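PDB 5DSS: MP-4, which contributes to snake venom neutralization by Mucuna pruriens seeds by stimulating cross-reactive antibodies, and belongs to the Kunitz-type protease inhibitor family. Local coordinates for residues K39-N44 with Y158-G163; T48-Y53 with G163-L168. One frame throughout, in Å; residues are numbered along the deposited sequence.

Contact 1. Residues K39-N44 with Y158-G163; sequences KTRNLN and YGNREG
Glu162 lays its chain against Thr40 and brings its carboxylate to Arg41, where two loops of the beta-trefoil, the fold of Kunitz-type inhibitors, meet at one point. Residues 39-44 belong to the connection between strands 35-37 and 49-51, and residues 158-163 to the one between strands 156-157 and 164-167. The two backbone segments come nearest at Thr40 and Glu162, their CA atoms 5.5 Å apart. From there the glutamate chain heads for the opposite loop, bends about its CB-CG bond and divides its two oxygens between backbone and side chain of Arg41. Glu162 OE1 takes the backbone N of Arg41 at 2.8 Å, a weak and bent bond that remains doubtful because OE1 is crowded in the model. Glu162 OE2 forms a salt bridge, long at 3.5 Å, with Arg41 NH1. This oxygen lies at the edge of the guanidinium, near its plane, but the carboxylate itself is turned 72° from that plane, unlike the flat, two-pronged pairing of the two groups. The other terminal nitrogen of Arg41 passes the amide of Asn160. In Asn160, CG stands anti to the backbone N (chi1 -162°), and the amide meets the guanidinium with its plane almost upright to it, at 85°. Loop 39-44 also closes on strand 164-167: Thr40 and Arg41 both touch Arg165, while Arg41 additionally rests on His118 and Pro119. Arg41 NH2 ends 3.7 Å from Asn160 ND2, with Asn160 OD1 slightly farther away at 4.0 Å.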
loop_
_atom_site.group_PDB
_atom_site.type_symbol
_atom_site.label_atom_id
_atom_site.label_comp_id
_atom_site.label_asym_id
_atom_site.label_seq_id
_atom_site.Cartn_x
_atom_site.Cartn_y
_atom_site.Cartn_z
ATOM N N LYS A 39 -7.352 -3.608 13.320
ATOM C CA LYS A 39 -7.072 -3.366 14.685
ATOM C C LYS A 39 -5.649 -3.933 15.034
ATOM O O LYS A 39 -5.299 -5.101 14.846
ATOM C CB LYS A 39 -8.268 -3.814 15.573
ATOM C CG LYS A 39 -8.432 -3.098 16.913
ATOM C CD LYS A 39 -8.912 -4.002 18.033
ATOM C CE LYS A 39 -10.399 -3.885 18.290
ATOM N NZ LYS A 39 -10.923 -4.521 19.510
ATOM N N THR A 40 -4.821 -3.006 15.476
ATOM C CA THR A 40 -3.485 -3.326 15.963
ATOM C C THR A 40 -3.100 -2.262 17.000
ATOM O O THR A 40 -3.394 -1.079 16.809
ATOM C CB THR A 40 -2.475 -3.427 14.796
ATOM O OG1 THR A 40 -2.265 -4.807 14.460
ATOM C CG2 THR A 40 -1.137 -2.784 15.153
ATOM N N ARG A 41 -2.447 -2.694 18.080
ATOM C CA ARG A 41 -2.029 -1.836 19.202
ATOM C C ARG A 41 -3.221 -1.206 19.928
ATOM O O ARG A 41 -4.305 -1.787 19.979
ATOM C CB ARG A 41 -1.010 -0.776 18.764
ATOM C CG ARG A 41 0.086 -0.527 19.790
ATOM C CD ARG A 41 1.362 -0.059 19.113
ATOM N NE ARG A 41 2.508 -0.894 19.474
ATOM C CZ ARG A 41 2.443 -2.192 19.766
ATOM N NH1 ARG A 41 1.280 -2.837 19.735
ATOM N NH2 ARG A 41 3.553 -2.850 20.085
ATOM N N ASN A 42 -3.025 -0.028 20.505
ATOM C CA ASN A 42 -4.140 0.640 21.153
ATOM C C ASN A 42 -4.573 2.022 20.621
ATOM O O ASN A 42 -4.526 2.279 19.410
ATOM C CB ASN A 42 -4.136 0.517 22.667
ATOM C CG ASN A 42 -4.913 -0.696 23.151
ATOM O OD1 ASN A 42 -6.136 -0.761 23.018
ATOM N ND2 ASN A 42 -4.204 -1.664 23.722
ATOM N N LEU A 43 -5.120 2.837 21.456
ATOM C CA LEU A 43 -5.917 3.891 20.934
ATOM C C LEU A 43 -5.682 5.148 20.074
ATOM O O LEU A 43 -6.251 5.211 19.004
ATOM C CB LEU A 43 -6.941 4.202 22.076
ATOM C CG LEU A 43 -7.684 5.495 22.395
ATOM C CD1 LEU A 43 -9.031 5.397 21.707
ATOM C CD2 LEU A 43 -7.898 5.449 23.901
ATOM N N ASN A 44 -4.748 6.043 20.310
ATOM C CA ASN A 44 -4.829 7.216 19.416
ATOM C C ASN A 44 -4.731 6.771 17.946
ATOM O O ASN A 44 -4.353 5.629 17.673
ATOM C CB ASN A 44 -3.928 8.395 19.768
ATOM C CG ASN A 44 -4.650 9.524 20.496
ATOM O OD1 ASN A 44 -4.782 10.639 19.988
ATOM N ND2 ASN A 44 -5.175 9.211 21.685
ATOM N N TYR A 158 5.954 -6.934 8.128
ATOM C CA TYR A 158 6.336 -7.024 9.529
ATOM C C TYR A 158 5.031 -7.460 10.193
ATOM O O TYR A 158 3.958 -7.170 9.666
ATOM C CB TYR A 158 6.826 -5.662 10.025
ATOM C CG TYR A 158 7.970 -5.718 10.997
ATOM C CD1 TYR A 158 8.154 -6.813 11.838
ATOM C CD2 TYR A 158 8.845 -4.650 11.106
ATOM C CE1 TYR A 158 9.202 -6.851 12.738
ATOM C CE2 TYR A 158 9.903 -4.668 12.005
ATOM C CZ TYR A 158 10.079 -5.768 12.818
ATOM O OH TYR A 158 11.127 -5.785 13.717
ATOM N N GLY A 159 5.096 -8.156 11.314
ATOM C CA GLY A 159 3.856 -8.620 11.881
ATOM C C GLY A 159 3.471 -8.025 13.214
ATOM O O GLY A 159 2.548 -7.220 13.288
ATOM N N ASN A 160 4.182 -8.419 14.260
ATOM C CA ASN A 160 3.915 -7.919 15.603
ATOM C C ASN A 160 2.763 -8.652 16.331
ATOM O O ASN A 160 2.360 -8.239 17.420
ATOM C CB ASN A 160 3.742 -6.378 15.607
ATOM C CG ASN A 160 3.894 -5.756 17.005
ATOM O OD1 ASN A 160 3.358 -6.266 17.999
ATOM N ND2 ASN A 160 4.615 -4.629 17.074
ATOM N N ARG A 161 2.252 -9.747 15.754
ATOM C CA ARG A 161 1.309 -10.638 16.481
ATOM C C ARG A 161 -0.135 -10.104 16.576
ATOM O O ARG A 161 -0.922 -10.519 17.423
ATOM C CB ARG A 161 1.843 -10.968 17.898
ATOM C CG ARG A 161 3.336 -11.272 17.996
ATOM C CD ARG A 161 3.755 -11.661 19.411
ATOM N NE ARG A 161 3.621 -10.571 20.386
ATOM C CZ ARG A 161 2.860 -10.621 21.476
ATOM N NH1 ARG A 161 2.150 -11.708 21.759
ATOM N NH2 ARG A 161 2.811 -9.582 22.294
ATOM N N GLU A 162 -0.475 -9.181 15.691
ATOM C CA GLU A 162 -1.801 -8.569 15.694
ATOM C C GLU A 162 -2.485 -8.772 14.364
ATOM O O GLU A 162 -3.712 -8.748 14.241
ATOM C CB GLU A 162 -1.581 -7.105 15.981
ATOM C CG GLU A 162 -0.262 -6.935 16.728
ATOM C CD GLU A 162 -0.262 -5.796 17.709
ATOM O OE1 GLU A 162 -0.567 -4.674 17.275
ATOM O OE2 GLU A 162 0.054 -6.026 18.894
ATOM N N GLY A 163 -1.635 -9.002 13.380
ATOM C CA GLY A 163 -2.001 -9.091 11.991
ATOM C C GLY A 163 -0.650 -8.887 11.359
ATOM O O GLY A 163 0.367 -9.349 11.877
#

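Contact 2. Residues T48-Y53 with G163-L168; sequences TVLQDY and GRRLGL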
loop_
_atom_site.group_PDB
_atom_site.type_symbol
_atom_site.label_atom_id
_atom_site.label_comp_id
_atom_site.label_asym_id
_atom_site.label_seq_id
_atom_site.Cartn_x
_atom_site.Cartn_y
_atom_site.Cartn_z
ATOM N N THR A 48 -2.178 2.184 11.403
ATOM C CA THR A 48 -1.706 0.897 10.925
ATOM C C THR A 48 -2.628 0.264 9.888
ATOM O O THR A 48 -3.763 -0.125 10.207
ATOM C CB THR A 48 -1.480 -0.047 12.130
ATOM O OG1 THR A 48 -0.757 0.666 13.149
ATOM C CG2 THR A 48 -0.715 -1.310 11.726
ATOM N N VAL A 49 -2.131 0.202 8.643
ATOM C CA VAL A 49 -2.804 -0.481 7.536
ATOM C C VAL A 49 -2.439 -1.952 7.730
ATOM O O VAL A 49 -1.265 -2.303 7.765
ATOM C CB VAL A 49 -2.318 0.017 6.155
ATOM C CG1 VAL A 49 -2.888 -0.813 5.016
ATOM C CG2 VAL A 49 -2.698 1.468 5.969
ATOM N N LEU A 50 -3.465 -2.795 7.845
ATOM C CA LEU A 50 -3.296 -4.183 8.210
ATOM C C LEU A 50 -3.478 -5.137 7.045
ATOM O O LEU A 50 -4.262 -4.901 6.136
ATOM C CB LEU A 50 -4.294 -4.564 9.310
ATOM C CG LEU A 50 -3.748 -5.053 10.660
ATOM C CD1 LEU A 50 -3.242 -6.482 10.564
ATOM C CD2 LEU A 50 -2.652 -4.142 11.179
ATOM N N GLN A 51 -2.748 -6.245 7.105
ATOM C CA GLN A 51 -2.974 -7.327 6.187
ATOM C C GLN A 51 -3.584 -8.419 6.998
ATOM O O GLN A 51 -3.236 -8.697 8.146
ATOM C CB GLN A 51 -1.726 -7.900 5.662
ATOM C CG GLN A 51 -1.024 -7.033 4.670
ATOM C CD GLN A 51 -0.513 -7.893 3.573
ATOM O OE1 GLN A 51 -1.016 -9.020 3.365
ATOM N NE2 GLN A 51 0.513 -7.412 2.855
ATOM N N ASP A 52 -4.495 -9.074 6.403
ATOM C CA ASP A 52 -5.348 -9.990 7.048
ATOM C C ASP A 52 -4.772 -11.341 7.169
ATOM O O ASP A 52 -4.198 -11.800 6.281
ATOM C CB ASP A 52 -6.486 -10.117 6.131
ATOM C CG ASP A 52 -7.742 -10.094 6.775
ATOM O OD1 ASP A 52 -7.977 -10.675 7.758
ATOM O OD2 ASP A 52 -8.548 -9.441 6.294
ATOM N N TYR A 53 -4.981 -12.009 8.253
ATOM C CA TYR A 53 -4.579 -13.383 8.432
ATOM C C TYR A 53 -5.701 -14.274 7.923
ATOM O O TYR A 53 -5.564 -15.519 7.851
ATOM C CB TYR A 53 -4.249 -13.678 9.895
ATOM C CG TYR A 53 -2.858 -13.203 10.331
ATOM C CD1 TYR A 53 -1.772 -13.197 9.432
ATOM C CD2 TYR A 53 -2.629 -12.793 11.639
ATOM C CE1 TYR A 53 -0.520 -12.769 9.825
ATOM C CE2 TYR A 53 -1.370 -12.389 12.043
ATOM C CZ TYR A 53 -0.316 -12.371 11.140
ATOM O OH TYR A 53 0.937 -11.952 11.599
ATOM N N GLY A 163 -1.635 -9.002 13.380
ATOM C CA GLY A 163 -2.001 -9.091 11.991
ATOM C C GLY A 163 -0.650 -8.887 11.359
ATOM O O GLY A 163 0.367 -9.349 11.877
ATOM N N ARG A 164 -0.638 -8.166 10.253
ATOM C CA ARG A 164 0.565 -7.968 9.516
ATOM C C ARG A 164 0.735 -6.519 9.062
ATOM O O ARG A 164 0.146 -6.091 8.064
ATOM C CB ARG A 164 0.490 -8.852 8.306
ATOM C CG ARG A 164 1.746 -9.623 8.027
ATOM C CD ARG A 164 1.404 -10.490 6.855
ATOM N NE ARG A 164 2.198 -11.695 6.866
ATOM C CZ ARG A 164 1.673 -12.904 6.926
ATOM N NH1 ARG A 164 0.344 -13.031 6.974
ATOM N NH2 ARG A 164 2.484 -13.966 6.899
ATOM N N ARG A 165 1.552 -5.767 9.794
ATOM C CA ARG A 165 1.804 -4.370 9.468
ATOM C C ARG A 165 2.732 -4.345 8.264
ATOM O O ARG A 165 3.814 -4.943 8.289
ATOM C CB ARG A 165 2.504 -3.643 10.656
ATOM C CG ARG A 165 1.676 -3.759 11.947
ATOM C CD ARG A 165 2.417 -3.598 13.261
ATOM N NE ARG A 165 2.621 -2.188 13.580
ATOM C CZ ARG A 165 2.921 -1.704 14.794
ATOM N NH1 ARG A 165 3.060 -2.512 15.848
ATOM N NH2 ARG A 165 3.082 -0.394 14.962
ATOM N N LEU A 166 2.307 -3.694 7.191
ATOM C CA LEU A 166 3.210 -3.511 6.080
ATOM C C LEU A 166 4.446 -2.714 6.472
ATOM O O LEU A 166 4.454 -2.052 7.505
ATOM C CB LEU A 166 2.503 -2.793 4.945
ATOM C CG LEU A 166 1.588 -3.588 4.027
ATOM C CD1 LEU A 166 1.044 -2.638 2.965
ATOM C CD2 LEU A 166 2.366 -4.737 3.411
ATOM N N GLY A 167 5.485 -2.753 5.636
ATOM C CA GLY A 167 6.703 -2.043 5.948
ATOM C C GLY A 167 7.603 -2.047 4.747
ATOM O O GLY A 167 7.282 -2.699 3.762
ATOM N N LEU A 168 8.720 -1.315 4.831
ATOM C CA LEU A 168 9.721 -1.274 3.769
ATOM C C LEU A 168 10.848 -2.293 4.003
ATOM O O LEU A 168 11.747 -2.069 4.808
ATOM C CB LEU A 168 10.317 0.119 3.667
ATOM C CG LEU A 168 9.449 1.359 3.459
ATOM C CD1 LEU A 168 10.336 2.416 2.822
ATOM C CD2 LEU A 168 8.213 1.119 2.607
#
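Gln51 and Arg164 pair strands 49-51 and 164-167, the two central strands of an antiparallel sheet in this beta-trefoil. Gln51 N gives a hydrogen bond to Arg164 O at 3.1 Å, whereas the return bond from Arg164 N to Gln51 O is weak at 3.4 Å. The strands cross steeply, their directions 116° apart, and the pairing is loose. Packing is closer around it. The CB atoms of Gln51 and Arg164 lie 3.6 Å apart, and the Gln51 chain bends about CB-CG to bring NE2 beside Leu166 CD2. Val49 and Leu166 both continue onto Val110 of strand 109-111. Beyond Leu50, which sets CD1 against the backbone of Gly163 and Arg164, Thr48 places its methyl CG2 anti to its backbone N (chi1 -46° for OG1), 3.4 Å from Arg165 CG.

On the exposed side Tyr53 lies against both Gly163 and the Arg164 guanidinium. Tyr53 OH comes to 2.7 Å from Gly163 O. The ring presents its edge over one face of the guanidinium, the planes 76° apart, and Tyr53 CE1 approaches Arg164 CZ to 3.6 Å. The extended Arg164 chain carries NH2 on to a weak hydrogen bond with Pro30 O.

Contact 2 is the buried one, its centre about 9 Å from the centre of the chain, and contact 1 lies farther out at about 17 Å, with their centres about 8 Å apart. Both join the same two neighbouring hairpins: contact 2 through their inner strands, contact 1 through the loops that lead into those strands. Gly163 belongs to both. Contact 2 is mainly backbone pairing and packing, with an aromatic-guanidinium pair at its exposed end; contact 1 rests on a carboxylate and a guanidinium. Arg165 ties them together, since its backbone O probably accepts a hydrogen bond from Tyr158 N and its CD packs near Gly159 O.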